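Local coordinates for EGF family domain-containing protein (Toxoplasma gondii, PDB 4Z80) that probably acts at the parasite surface, binding a RON2-like partner at the moving junction during host-cell invasion, at residues Y98-A103 / V318-T323; I121-M126 / G271-R276; P139-V144 / P232-P237; M281-T286 / S327-V332. All coordinates share one frame; numbering follows the deposited sequence.

Contact 1: residues Y98-A103 / V318-T323; sequences YGKVIA and VRPMKT
The pyrrolidine ring of Pro320 presents CB to CE of Lys100 at 4.1 Å, the two side chains running alongside each other. Flat aromatic groups come from outside the pair: Phe386 of helix 378-387 touches both Pro320 and Lys100 and makes a cation-pi contact with Lys322, while Tyr331 makes another with Lys100, whose NZ is hydrogen-bonded to Gln297 OE1 and the carbonyl of Tyr57. On this side of the strands Ile102 packs, its CG2 lying 3.8 Å from Val318 CB. Beneath these side chains, 101-103 and 318-321 form a two-stranded antiparallel sheet, consistent with the PAN-type fold of apical membrane antigens. Val101 N donates to Met321 O at 3.0 Å and Met321 N to Val101 O at 2.8 Å, and Ala103 and Arg319 exchange a second such pair of bonds. On the face carrying Val101 and Ala103, the Met321 chain places SD 3.4 Å from Ala103 CB. With chi1 at -60° setting CG opposite its carbonyl carbon, Lys322 runs straight past Gly99, its CG 3.5 Å from Gly99 O. Its NZ makes a weak hydrogen bond to Tyr98 O at 3.0 Å and also bonds Asn97 OD1 and the carbonyls of Ser448 and Ser450.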
loop_
_atom_site.group_PDB
_atom_site.type_symbol
_atom_site.label_atom_id
_atom_site.label_comp_id
_atom_site.label_asym_id
_atom_site.label_seq_id
_atom_site.Cartn_x
_atom_site.Cartn_y
_atom_site.Cartn_z
ATOM N N TYR A 98 -8.819 -2.427 -4.466
ATOM C CA TYR A 98 -9.818 -2.633 -3.427
ATOM C C TYR A 98 -9.973 -4.103 -3.054
ATOM O O TYR A 98 -10.131 -4.978 -3.919
ATOM C CB TYR A 98 -11.158 -2.034 -3.868
ATOM C CG TYR A 98 -11.069 -0.531 -4.044
ATOM C CD1 TYR A 98 -11.121 0.313 -2.946
ATOM C CD2 TYR A 98 -10.913 0.041 -5.302
ATOM C CE1 TYR A 98 -11.022 1.684 -3.092
ATOM C CE2 TYR A 98 -10.818 1.413 -5.452
ATOM C CZ TYR A 98 -10.872 2.223 -4.342
ATOM O OH TYR A 98 -10.773 3.587 -4.497
ATOM N N GLY A 99 -9.914 -4.361 -1.758
ATOM C CA GLY A 99 -10.064 -5.693 -1.210
ATOM C C GLY A 99 -8.747 -6.423 -1.025
ATOM O O GLY A 99 -8.700 -7.435 -0.331
ATOM N N LYS A 100 -7.676 -5.918 -1.633
ATOM C CA LYS A 100 -6.388 -6.613 -1.621
ATOM C C LYS A 100 -5.683 -6.522 -0.272
ATOM O O LYS A 100 -5.336 -5.436 0.190
ATOM C CB LYS A 100 -5.482 -6.056 -2.723
ATOM C CG LYS A 100 -4.045 -6.596 -2.729
ATOM C CD LYS A 100 -3.294 -6.099 -3.962
ATOM C CE LYS A 100 -1.805 -6.411 -3.925
ATOM N NZ LYS A 100 -1.140 -6.025 -5.201
ATOM N N VAL A 101 -5.449 -7.686 0.328
ATOM C CA VAL A 101 -4.745 -7.815 1.598
ATOM C C VAL A 101 -3.583 -8.793 1.417
ATOM O O VAL A 101 -3.731 -9.800 0.716
ATOM C CB VAL A 101 -5.700 -8.322 2.706
ATOM C CG1 VAL A 101 -4.954 -8.638 3.997
ATOM C CG2 VAL A 101 -6.806 -7.297 2.954
ATOM N N ILE A 102 -2.449 -8.504 2.042
ATOM C CA ILE A 102 -1.333 -9.442 2.050
ATOM C C ILE A 102 -1.543 -10.454 3.163
ATOM O O ILE A 102 -1.380 -10.143 4.341
ATOM C CB ILE A 102 0.013 -8.727 2.223
ATOM C CG1 ILE A 102 0.171 -7.614 1.180
ATOM C CG2 ILE A 102 1.149 -9.736 2.115
ATOM C CD1 ILE A 102 -0.076 -8.042 -0.275
ATOM N N ALA A 103 -1.926 -11.664 2.766
ATOM C CA ALA A 103 -2.249 -12.744 3.684
ATOM C C ALA A 103 -1.026 -13.585 3.994
ATOM O O ALA A 103 -0.217 -13.866 3.107
ATOM C CB ALA A 103 -3.337 -13.627 3.086
ATOM N N VAL A 318 3.652 -15.460 1.878
ATOM C CA VAL A 318 2.537 -14.525 1.807
ATOM C C VAL A 318 1.984 -14.501 0.395
ATOM O O VAL A 318 2.681 -14.847 -0.555
ATOM C CB VAL A 318 2.940 -13.069 2.214
ATOM C CG1 VAL A 318 3.455 -13.018 3.637
ATOM C CG2 VAL A 318 3.972 -12.483 1.255
ATOM N N ARG A 319 0.735 -14.083 0.251
ATOM C CA ARG A 319 0.200 -13.817 -1.081
ATOM C C ARG A 319 -0.974 -12.870 -0.963
ATOM O O ARG A 319 -1.591 -12.789 0.097
ATOM C CB ARG A 319 -0.218 -15.111 -1.789
ATOM C CG ARG A 319 -1.430 -15.820 -1.189
ATOM C CD ARG A 319 -1.643 -17.200 -1.830
ATOM N NE ARG A 319 -0.462 -18.028 -1.642
ATOM C CZ ARG A 319 -0.246 -19.209 -2.212
ATOM N NH1 ARG A 319 -1.132 -19.747 -3.043
ATOM N NH2 ARG A 319 0.888 -19.840 -1.947
ATOM N N PRO A 320 -1.290 -12.145 -2.046
ATOM C CA PRO A 320 -2.460 -11.274 -1.974
ATOM C C PRO A 320 -3.746 -12.073 -1.977
ATOM O O PRO A 320 -3.840 -13.100 -2.655
ATOM C CB PRO A 320 -2.350 -10.415 -3.240
ATOM C CG PRO A 320 -0.986 -10.686 -3.803
ATOM C CD PRO A 320 -0.631 -12.057 -3.358
ATOM N N MET A 321 -4.730 -11.599 -1.222
ATOM C CA MET A 321 -6.039 -12.230 -1.173
ATOM C C MET A 321 -7.126 -11.181 -1.119
ATOM O O MET A 321 -6.942 -10.113 -0.534
ATOM C CB MET A 321 -6.189 -13.150 0.044
ATOM C CG MET A 321 -5.390 -14.432 -0.001
ATOM S SD MET A 321 -5.703 -15.448 1.462
ATOM C CE MET A 321 -7.418 -15.882 1.245
ATOM N N LYS A 322 -8.259 -11.496 -1.734
ATOM C CA LYS A 322 -9.491 -10.737 -1.550
ATOM C C LYS A 322 -10.582 -11.665 -1.068
ATOM O O LYS A 322 -10.700 -12.785 -1.554
ATOM C CB LYS A 322 -9.944 -10.079 -2.847
ATOM C CG LYS A 322 -8.954 -9.107 -3.432
ATOM C CD LYS A 322 -9.520 -8.330 -4.611
ATOM C CE LYS A 322 -8.506 -7.372 -5.150
ATOM N NZ LYS A 322 -9.050 -6.560 -6.273
ATOM N N THR A 323 -11.401 -11.183 -0.137
ATOM C CA THR A 323 -12.582 -11.911 0.313
ATOM C C THR A 323 -13.705 -10.904 0.447
ATOM O O THR A 323 -13.453 -9.703 0.455
ATOM C CB THR A 323 -12.365 -12.610 1.661
ATOM O OG1 THR A 323 -12.096 -11.623 2.664
ATOM C CG2 THR A 323 -11.216 -13.582 1.574
#

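Contact 2: residues I121-M126 / G271-R276; sequences IHANVM and GGNCFR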
loop_
_atom_site.group_PDB
_atom_site.type_symbol
_atom_site.label_atom_id
_atom_site.label_comp_id
_atom_site.label_asym_id
_atom_site.label_seq_id
_atom_site.Cartn_x
_atom_site.Cartn_y
_atom_site.Cartn_z
ATOM N N ILE A 121 6.787 -5.294 11.238
ATOM C CA ILE A 121 7.871 -6.091 10.680
ATOM C C ILE A 121 8.989 -6.334 11.683
ATOM O O ILE A 121 9.079 -5.665 12.722
ATOM C CB ILE A 121 8.465 -5.412 9.414
ATOM C CG1 ILE A 121 9.142 -4.071 9.765
ATOM C CG2 ILE A 121 7.373 -5.214 8.370
ATOM C CD1 ILE A 121 9.833 -3.383 8.582
ATOM N N HIS A 122 9.839 -7.303 11.355
ATOM C CA HIS A 122 11.065 -7.576 12.089
ATOM C C HIS A 122 12.213 -7.574 11.079
ATOM O O HIS A 122 12.732 -8.629 10.716
ATOM C CB HIS A 122 10.988 -8.915 12.828
ATOM C CG HIS A 122 12.158 -9.176 13.725
ATOM N ND1 HIS A 122 12.032 -9.281 15.093
ATOM C CD2 HIS A 122 13.480 -9.315 13.460
ATOM C CE1 HIS A 122 13.223 -9.488 15.630
ATOM N NE2 HIS A 122 14.120 -9.508 14.661
ATOM N N ALA A 123 12.598 -6.391 10.609
ATOM C CA ALA A 123 13.635 -6.300 9.585
ATOM C C ALA A 123 15.039 -6.093 10.165
ATOM O O ALA A 123 15.972 -5.785 9.426
ATOM C CB ALA A 123 13.306 -5.176 8.601
ATOM N N ASN A 124 15.186 -6.274 11.478
ATOM C CA ASN A 124 16.477 -6.141 12.162
ATOM C C ASN A 124 17.018 -4.714 12.032
ATOM O O ASN A 124 18.155 -4.492 11.603
ATOM C CB ASN A 124 17.483 -7.161 11.625
ATOM C CG ASN A 124 17.016 -8.593 11.821
ATOM O OD1 ASN A 124 16.647 -8.986 12.928
ATOM N ND2 ASN A 124 17.007 -9.368 10.744
ATOM N N VAL A 125 16.177 -3.760 12.425
ATOM C CA VAL A 125 16.475 -2.334 12.324
ATOM C C VAL A 125 16.526 -1.653 13.697
ATOM O O VAL A 125 17.444 -0.877 13.954
ATOM C CB VAL A 125 15.425 -1.615 11.450
ATOM C CG1 VAL A 125 15.629 -0.097 11.452
ATOM C CG2 VAL A 125 15.483 -2.150 10.020
ATOM N N MET A 126 15.550 -1.947 14.561
ATOM C CA MET A 126 15.384 -1.235 15.834
ATOM C C MET A 126 15.947 -2.045 17.000
ATOM O O MET A 126 15.612 -3.214 17.158
ATOM C CB MET A 126 13.903 -0.932 16.100
ATOM C CG MET A 126 13.210 -0.120 15.006
ATOM S SD MET A 126 14.002 1.481 14.730
ATOM C CE MET A 126 12.895 2.194 13.506
ATOM N N GLY A 271 24.187 -1.346 3.758
ATOM C CA GLY A 271 24.029 -2.745 4.113
ATOM C C GLY A 271 22.721 -3.072 4.820
ATOM O O GLY A 271 22.354 -4.241 4.925
ATOM N N GLY A 272 22.023 -2.049 5.311
ATOM C CA GLY A 272 20.774 -2.246 6.036
ATOM C C GLY A 272 19.574 -2.073 5.122
ATOM O O GLY A 272 19.732 -1.723 3.959
ATOM N N ASN A 273 18.377 -2.342 5.636
ATOM C CA ASN A 273 17.158 -2.098 4.870
ATOM C C ASN A 273 16.998 -0.624 4.535
ATOM O O ASN A 273 17.169 0.243 5.392
ATOM C CB ASN A 273 15.926 -2.593 5.631
ATOM C CG ASN A 273 15.680 -4.076 5.442
ATOM O OD1 ASN A 273 15.003 -4.501 4.501
ATOM N ND2 ASN A 273 16.229 -4.869 6.335
ATOM N N CYS A 274 16.694 -0.364 3.269
ATOM C CA CYS A 274 16.436 0.975 2.769
ATOM C C CYS A 274 14.943 1.083 2.508
ATOM O O CYS A 274 14.419 0.396 1.632
ATOM C CB CYS A 274 17.236 1.243 1.494
ATOM S SG CYS A 274 17.587 2.987 1.156
ATOM N N PHE A 275 14.268 1.931 3.280
ATOM C CA PHE A 275 12.817 2.073 3.226
ATOM C C PHE A 275 12.435 3.281 2.381
ATOM O O PHE A 275 12.736 4.419 2.739
ATOM C CB PHE A 275 12.231 2.213 4.638
ATOM C CG PHE A 275 12.444 1.003 5.508
ATOM C CD1 PHE A 275 11.611 -0.098 5.396
ATOM C CD2 PHE A 275 13.481 0.958 6.424
ATOM C CE1 PHE A 275 11.797 -1.216 6.189
ATOM C CE2 PHE A 275 13.676 -0.159 7.213
ATOM C CZ PHE A 275 12.829 -1.250 7.093
ATOM N N ARG A 276 11.774 3.040 1.256
ATOM C CA ARG A 276 11.365 4.119 0.373
ATOM C C ARG A 276 10.131 3.717 -0.412
ATOM O O ARG A 276 9.958 2.547 -0.759
ATOM C CB ARG A 276 12.493 4.502 -0.594
ATOM C CG ARG A 276 12.130 5.618 -1.570
ATOM C CD ARG A 276 13.339 6.166 -2.307
ATOM N NE ARG A 276 12.946 7.208 -3.254
ATOM C CZ ARG A 276 13.066 8.522 -3.062
ATOM N NH1 ARG A 276 13.593 9.013 -1.944
ATOM N NH2 ARG A 276 12.654 9.350 -4.012
HETATM O O HOH W 1 15.850 -7.582 6.800
HETATM O O HOH W 2 18.233 -3.660 8.342
#
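Apolar packing between two irregular loops, with water bridges along one flank, brings Ile121, Ala123 and Val125 against Phe275 and Asn273. The contact illustrates how a PAN-type fold of the apical membrane antigen family can be built up by long loops: 121-126 belongs to the connection that follows strand 101-104, while the loop holding 271-276 links helix 252-262 to strand 280-283. The disulfide between Cys274 and Cys72 pins the second loop to an earlier part of the chain. Phe275 supplies the central surface. Its CE2 meets Val125 CG2 at 3.9 Å, the methyl lying at the ring edge as the two side chains run antiparallel past one another. Ala123 CB is likewise near the ring plane, 4.2 Å from Phe275 CZ. Ile121 reaches toward Phe275 from the facing loop and touches it obliquely, CD1 to CE1 at 3.8 Å; chi1 of 65° tucks its CG1 in over the backbone, flanked by N and C, and an extended chi2 carries the terminal methyl onward to the ring. From outside, Met153 also touches Phe275, and Tyr154 touches Val125. The polar flank belongs to Asn273, whose ND2 donates to two waters. One of them, 2.8 Å from Asn273 ND2, gives its own hydrogen to Ala123 O at 3.2 Å, while the second also accepts from the backbone N of Asn273 at 3.0 Å.

Contact 3: residues P139-V144 / P232-P237; sequences PGAAEV and PPYNPP
Ala142 and Tyr234 approach to 5.3 Å between CA atoms where two loops run almost the same way, the directions from 141 to 144 and from 234 to 237 differing by only 11°. The first loop opens with a type I beta turn from Gly140 to Glu143, closed by Glu143 N bonding to Gly140 O; the second is rich in proline, with cis peptide bonds before Pro233 and Pro237. Side-chain contact centres on the Tyr234 ring, where chi1 of -52° sets CG opposite the carbonyl carbon and turns a ring face to Ala142. Ala142 CB rests over that face in a CH-pi contact, 3.7 Å from the ring centroid and 16° off the normal, while CA of Pro232 lies against the opposite face, so the ring is held between the turn and its own loop. Ala141 adds its CB 4.1 Å from Tyr234 CD2. The phenol oxygen is engaged by the carbonyl of Gly230, which fixes the far end of the ring. Further along, Pro236 fits against the backbone leaving the turn: its CG lies 3.3 Å from Glu143 O, and its CB 3.6 Å from Ala142 O. Val144 CG1 then meets Pro237 CB at 4.3 Å, near the exposed end of the contact. Glu143 directs CB away from the proline loop, and its carboxylate accepts backbone N-H groups from Asn124, Val125 and Met126. The Cys133–Cys231 disulfide, six residues ahead of Pro139 and immediately ahead of Pro232, joins the same two loops, consistent with the long, disulfide-braced loops that extend from the PAN cores of apical membrane antigens.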
loop_
_atom_site.group_PDB
_atom_site.type_symbol
_atom_site.label_atom_id
_atom_site.label_comp_id
_atom_site.label_asym_id
_atom_site.label_seq_id
_atom_site.Cartn_x
_atom_site.Cartn_y
_atom_site.Cartn_z
ATOM N N PRO A 139 20.530 -4.295 16.318
ATOM C CA PRO A 139 19.285 -4.049 15.581
ATOM C C PRO A 139 18.439 -5.314 15.506
ATOM O O PRO A 139 18.960 -6.387 15.184
ATOM C CB PRO A 139 19.778 -3.619 14.194
ATOM C CG PRO A 139 21.097 -2.990 14.455
ATOM C CD PRO A 139 21.706 -3.775 15.596
ATOM N N GLY A 140 17.152 -5.177 15.811
ATOM C CA GLY A 140 16.243 -6.301 15.915
ATOM C C GLY A 140 15.803 -6.555 17.347
ATOM O O GLY A 140 14.715 -7.065 17.583
ATOM N N ALA A 141 16.647 -6.191 18.310
ATOM C CA ALA A 141 16.392 -6.517 19.710
ATOM C C ALA A 141 15.088 -5.936 20.243
ATOM O O ALA A 141 14.471 -6.518 21.129
ATOM C CB ALA A 141 17.553 -6.043 20.567
ATOM N N ALA A 142 14.661 -4.793 19.707
ATOM C CA ALA A 142 13.453 -4.134 20.205
ATOM C C ALA A 142 12.182 -4.544 19.456
ATOM O O ALA A 142 11.074 -4.162 19.844
ATOM C CB ALA A 142 13.612 -2.623 20.133
ATOM N N GLU A 143 12.344 -5.313 18.382
ATOM C CA GLU A 143 11.241 -5.580 17.457
ATOM C C GLU A 143 10.336 -6.721 17.917
ATOM O O GLU A 143 10.719 -7.530 18.759
ATOM C CB GLU A 143 11.815 -5.875 16.064
ATOM C CG GLU A 143 12.610 -4.679 15.521
ATOM C CD GLU A 143 13.290 -4.934 14.190
ATOM O OE1 GLU A 143 13.408 -6.109 13.781
ATOM O OE2 GLU A 143 13.713 -3.946 13.555
ATOM N N VAL A 144 9.120 -6.768 17.381
ATOM C CA VAL A 144 8.224 -7.874 17.688
ATOM C C VAL A 144 8.914 -9.193 17.352
ATOM O O VAL A 144 9.727 -9.262 16.427
ATOM C CB VAL A 144 6.878 -7.762 16.924
ATOM C CG1 VAL A 144 6.161 -6.470 17.285
ATOM C CG2 VAL A 144 7.084 -7.856 15.423
ATOM N N PRO A 232 18.373 -0.195 25.742
ATOM C CA PRO A 232 18.072 -1.567 26.170
ATOM C C PRO A 232 17.978 -1.688 27.685
ATOM O O PRO A 232 18.513 -0.834 28.390
ATOM C CB PRO A 232 19.263 -2.385 25.644
ATOM C CG PRO A 232 20.047 -1.456 24.752
ATOM C CD PRO A 232 19.731 -0.074 25.181
ATOM N N PRO A 233 17.332 -2.750 28.185
ATOM C CA PRO A 233 16.696 -3.848 27.446
ATOM C C PRO A 233 15.292 -3.516 26.953
ATOM O O PRO A 233 14.712 -2.511 27.358
ATOM C CB PRO A 233 16.652 -4.973 28.482
ATOM C CG PRO A 233 16.501 -4.255 29.771
ATOM C CD PRO A 233 17.307 -2.995 29.639
ATOM N N TYR A 234 14.760 -4.372 26.086
ATOM C CA TYR A 234 13.446 -4.165 25.495
ATOM C C TYR A 234 12.520 -5.302 25.887
ATOM O O TYR A 234 12.976 -6.389 26.241
ATOM C CB TYR A 234 13.563 -4.059 23.963
ATOM C CG TYR A 234 14.593 -3.038 23.546
ATOM C CD1 TYR A 234 14.295 -1.684 23.563
ATOM C CD2 TYR A 234 15.873 -3.426 23.172
ATOM C CE1 TYR A 234 15.232 -0.745 23.215
ATOM C CE2 TYR A 234 16.817 -2.496 22.811
ATOM C CZ TYR A 234 16.493 -1.153 22.842
ATOM O OH TYR A 234 17.437 -0.212 22.497
ATOM N N ASN A 235 11.219 -5.043 25.830
ATOM C CA ASN A 235 10.230 -6.060 26.153
ATOM C C ASN A 235 9.053 -5.943 25.203
ATOM O O ASN A 235 7.952 -5.587 25.600
ATOM C CB ASN A 235 9.775 -5.929 27.614
ATOM C CG ASN A 235 9.034 -7.165 28.114
ATOM O OD1 ASN A 235 9.205 -8.266 27.587
ATOM N ND2 ASN A 235 8.212 -6.985 29.141
ATOM N N PRO A 236 9.296 -6.234 23.917
ATOM C CA PRO A 236 8.194 -6.230 22.958
ATOM C C PRO A 236 7.229 -7.376 23.259
ATOM O O PRO A 236 7.609 -8.314 23.965
ATOM C CB PRO A 236 8.905 -6.405 21.609
ATOM C CG PRO A 236 10.159 -7.138 21.943
ATOM C CD PRO A 236 10.576 -6.609 23.287
ATOM N N PRO A 237 6.001 -7.314 22.735
ATOM C CA PRO A 237 5.497 -6.243 21.874
ATOM C C PRO A 237 5.015 -5.027 22.658
ATOM O O PRO A 237 4.610 -5.145 23.816
ATOM C CB PRO A 237 4.339 -6.920 21.131
ATOM C CG PRO A 237 3.837 -7.939 22.095
ATOM C CD PRO A 237 5.022 -8.411 22.883
#

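Contact 4: residues M281-T286 / S327-V332; sequences MFDMST and SNMVYV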
loop_
_atom_site.group_PDB
_atom_site.type_symbol
_atom_site.label_atom_id
_atom_site.label_comp_id
_atom_site.label_asym_id
_atom_site.label_seq_id
_atom_site.Cartn_x
_atom_site.Cartn_y
_atom_site.Cartn_z
ATOM N N MET A 281 -1.876 0.203 3.528
ATOM C CA MET A 281 -3.251 -0.265 3.623
ATOM C C MET A 281 -4.154 0.858 4.121
ATOM O O MET A 281 -3.871 1.460 5.152
ATOM C CB MET A 281 -3.345 -1.444 4.583
ATOM C CG MET A 281 -2.566 -2.676 4.163
ATOM S SD MET A 281 -3.088 -3.355 2.568
ATOM C CE MET A 281 -4.827 -3.618 2.877
ATOM N N PHE A 282 -5.226 1.135 3.390
ATOM C CA PHE A 282 -6.250 2.070 3.837
ATOM C C PHE A 282 -7.518 1.315 4.186
ATOM O O PHE A 282 -7.928 0.414 3.462
ATOM C CB PHE A 282 -6.527 3.112 2.761
ATOM C CG PHE A 282 -7.468 4.198 3.197
ATOM C CD1 PHE A 282 -7.059 5.150 4.116
ATOM C CD2 PHE A 282 -8.749 4.278 2.676
ATOM C CE1 PHE A 282 -7.916 6.159 4.522
ATOM C CE2 PHE A 282 -9.616 5.291 3.078
ATOM C CZ PHE A 282 -9.194 6.230 4.001
ATOM N N ASP A 283 -8.121 1.673 5.317
ATOM C CA ASP A 283 -9.378 1.086 5.753
ATOM C C ASP A 283 -10.508 2.093 5.498
ATOM O O ASP A 283 -10.572 3.139 6.154
ATOM C CB ASP A 283 -9.277 0.702 7.230
ATOM C CG ASP A 283 -10.467 -0.104 7.723
ATOM O OD1 ASP A 283 -11.595 0.101 7.231
ATOM O OD2 ASP A 283 -10.273 -0.947 8.627
ATOM N N MET A 284 -11.375 1.783 4.534
ATOM C CA MET A 284 -12.451 2.693 4.127
ATOM C C MET A 284 -13.433 2.955 5.255
ATOM O O MET A 284 -14.092 3.994 5.272
ATOM C CB MET A 284 -13.228 2.130 2.931
ATOM C CG MET A 284 -12.420 1.915 1.666
ATOM S SD MET A 284 -11.933 3.422 0.810
ATOM C CE MET A 284 -13.534 4.036 0.281
ATOM N N SER A 285 -13.553 2.014 6.184
ATOM C CA SER A 285 -14.571 2.137 7.219
ATOM C C SER A 285 -14.072 2.980 8.397
ATOM O O SER A 285 -14.857 3.713 8.997
ATOM C CB SER A 285 -15.025 0.756 7.694
ATOM O OG SER A 285 -13.997 0.076 8.380
ATOM N N THR A 286 -12.779 2.906 8.706
ATOM C CA THR A 286 -12.235 3.600 9.878
ATOM C C THR A 286 -11.368 4.808 9.529
ATOM O O THR A 286 -11.079 5.641 10.395
ATOM C CB THR A 286 -11.394 2.654 10.737
ATOM O OG1 THR A 286 -10.209 2.280 10.017
ATOM C CG2 THR A 286 -12.189 1.408 11.105
ATOM N N SER A 327 -13.460 -6.264 1.932
ATOM C CA SER A 327 -13.864 -5.226 0.989
ATOM C C SER A 327 -13.752 -3.800 1.510
ATOM O O SER A 327 -13.935 -2.858 0.744
ATOM C CB SER A 327 -15.292 -5.465 0.522
ATOM O OG SER A 327 -15.392 -6.690 -0.180
ATOM N N ASN A 328 -13.458 -3.642 2.794
ATOM C CA ASN A 328 -13.187 -2.327 3.360
ATOM C C ASN A 328 -11.721 -1.915 3.224
ATOM O O ASN A 328 -11.374 -0.753 3.428
ATOM C CB ASN A 328 -13.585 -2.302 4.834
ATOM C CG ASN A 328 -12.854 -3.366 5.660
ATOM O OD1 ASN A 328 -12.753 -4.536 5.261
ATOM N ND2 ASN A 328 -12.335 -2.958 6.816
ATOM N N MET A 329 -10.860 -2.871 2.878
ATOM C CA MET A 329 -9.424 -2.633 2.808
ATOM C C MET A 329 -8.991 -2.268 1.401
ATOM O O MET A 329 -9.600 -2.694 0.421
ATOM C CB MET A 329 -8.654 -3.869 3.276
ATOM C CG MET A 329 -8.941 -4.300 4.702
ATOM S SD MET A 329 -8.821 -2.959 5.916
ATOM C CE MET A 329 -7.153 -2.394 5.639
ATOM N N VAL A 330 -7.941 -1.458 1.324
ATOM C CA VAL A 330 -7.401 -0.996 0.056
ATOM C C VAL A 330 -5.884 -1.071 0.102
ATOM O O VAL A 330 -5.266 -0.516 1.005
ATOM C CB VAL A 330 -7.815 0.461 -0.259
ATOM C CG1 VAL A 330 -7.601 0.776 -1.712
ATOM C CG2 VAL A 330 -9.268 0.730 0.131
ATOM N N TYR A 331 -5.295 -1.755 -0.874
ATOM C CA TYR A 331 -3.853 -1.787 -1.050
ATOM C C TYR A 331 -3.456 -0.617 -1.940
ATOM O O TYR A 331 -3.888 -0.515 -3.078
ATOM C CB TYR A 331 -3.407 -3.129 -1.657
ATOM C CG TYR A 331 -1.900 -3.329 -1.709
ATOM C CD1 TYR A 331 -1.157 -2.890 -2.802
ATOM C CD2 TYR A 331 -1.225 -3.950 -0.666
ATOM C CE1 TYR A 331 0.225 -3.070 -2.851
ATOM C CE2 TYR A 331 0.151 -4.131 -0.707
ATOM C CZ TYR A 331 0.867 -3.687 -1.796
ATOM O OH TYR A 331 2.240 -3.863 -1.822
ATOM N N VAL A 332 -2.630 0.265 -1.389
ATOM C CA VAL A 332 -2.291 1.537 -2.002
ATOM C C VAL A 332 -0.786 1.644 -2.178
ATOM O O VAL A 332 -0.054 1.525 -1.207
ATOM C CB VAL A 332 -2.782 2.695 -1.104
ATOM C CG1 VAL A 332 -2.358 4.037 -1.640
ATOM C CG2 VAL A 332 -4.301 2.621 -0.945
#
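Met281 and Met329 lie roughly perpendicular to each other on one face of an antiparallel strand pair, their CE methyls 3.8 Å apart. Each chain is bent at chi2 and chi3, which folds the thioether back over the neighbouring strand instead of sending it outward. Met281 also slants across Tyr331, with Met281 SD 3.8 Å from Tyr331 CD2, a Met-aromatic contact. Met329 SD, in turn, lies beside the Asp283 carboxylate. The reverse face carries Phe282 and Val330, whose CB atoms are 4.2 Å apart; Val330 CG2 sits at the edge of the phenylalanine ring and also meets Met284 CG. Their backbones form the hydrogen-bonded pair, and beyond it Met284 N donates to Asn328 O at 2.8 Å. Asp283 organises the strand end. Its OD1 accepts Ser285 N at 2.9 Å from the anti side, the bond that makes an Asx turn, and Ser285 OG at 2.7 Å from the syn side; Asn328 ND2 reaches the same Asp283 OD1 at 3.2 Å from above the carboxylate plane. The carboxylate and amide planes stand 72° apart. Three donors thus converge on one oxygen, and the carboxylate is restrained in its rotation. Within the four-stranded antiparallel sheet these are the two inner strands, bordered by 97-98 next to 329-332 and by 289-291 next to 280-283, while Phe282 and Val332 pack on helix 252-262.

From the N terminus, the chain enters contact 1 at 98-103, contact 2 at 121-126 and contact 3 at 139-144. The return is reversed: 232-237 closes contact 3, 271-276 contact 2 and 318-323 the enclosing contact 1. Contact 4 opens at 281-286 before contact 1 closes and finishes at 327-332, so the two cross. They touch where Gly99, in the turn between strand 97-98 of the four-stranded sheet and strand 101-104 of the two-stranded one, probably bonds to Met329 O through its N. Val125 N and His122 ND1 of contact 2 bond to Glu143 OE2 and Val144 O of contact 3, so one loop, before strand 160-161, gathers those before strands 238-239 and 280-283.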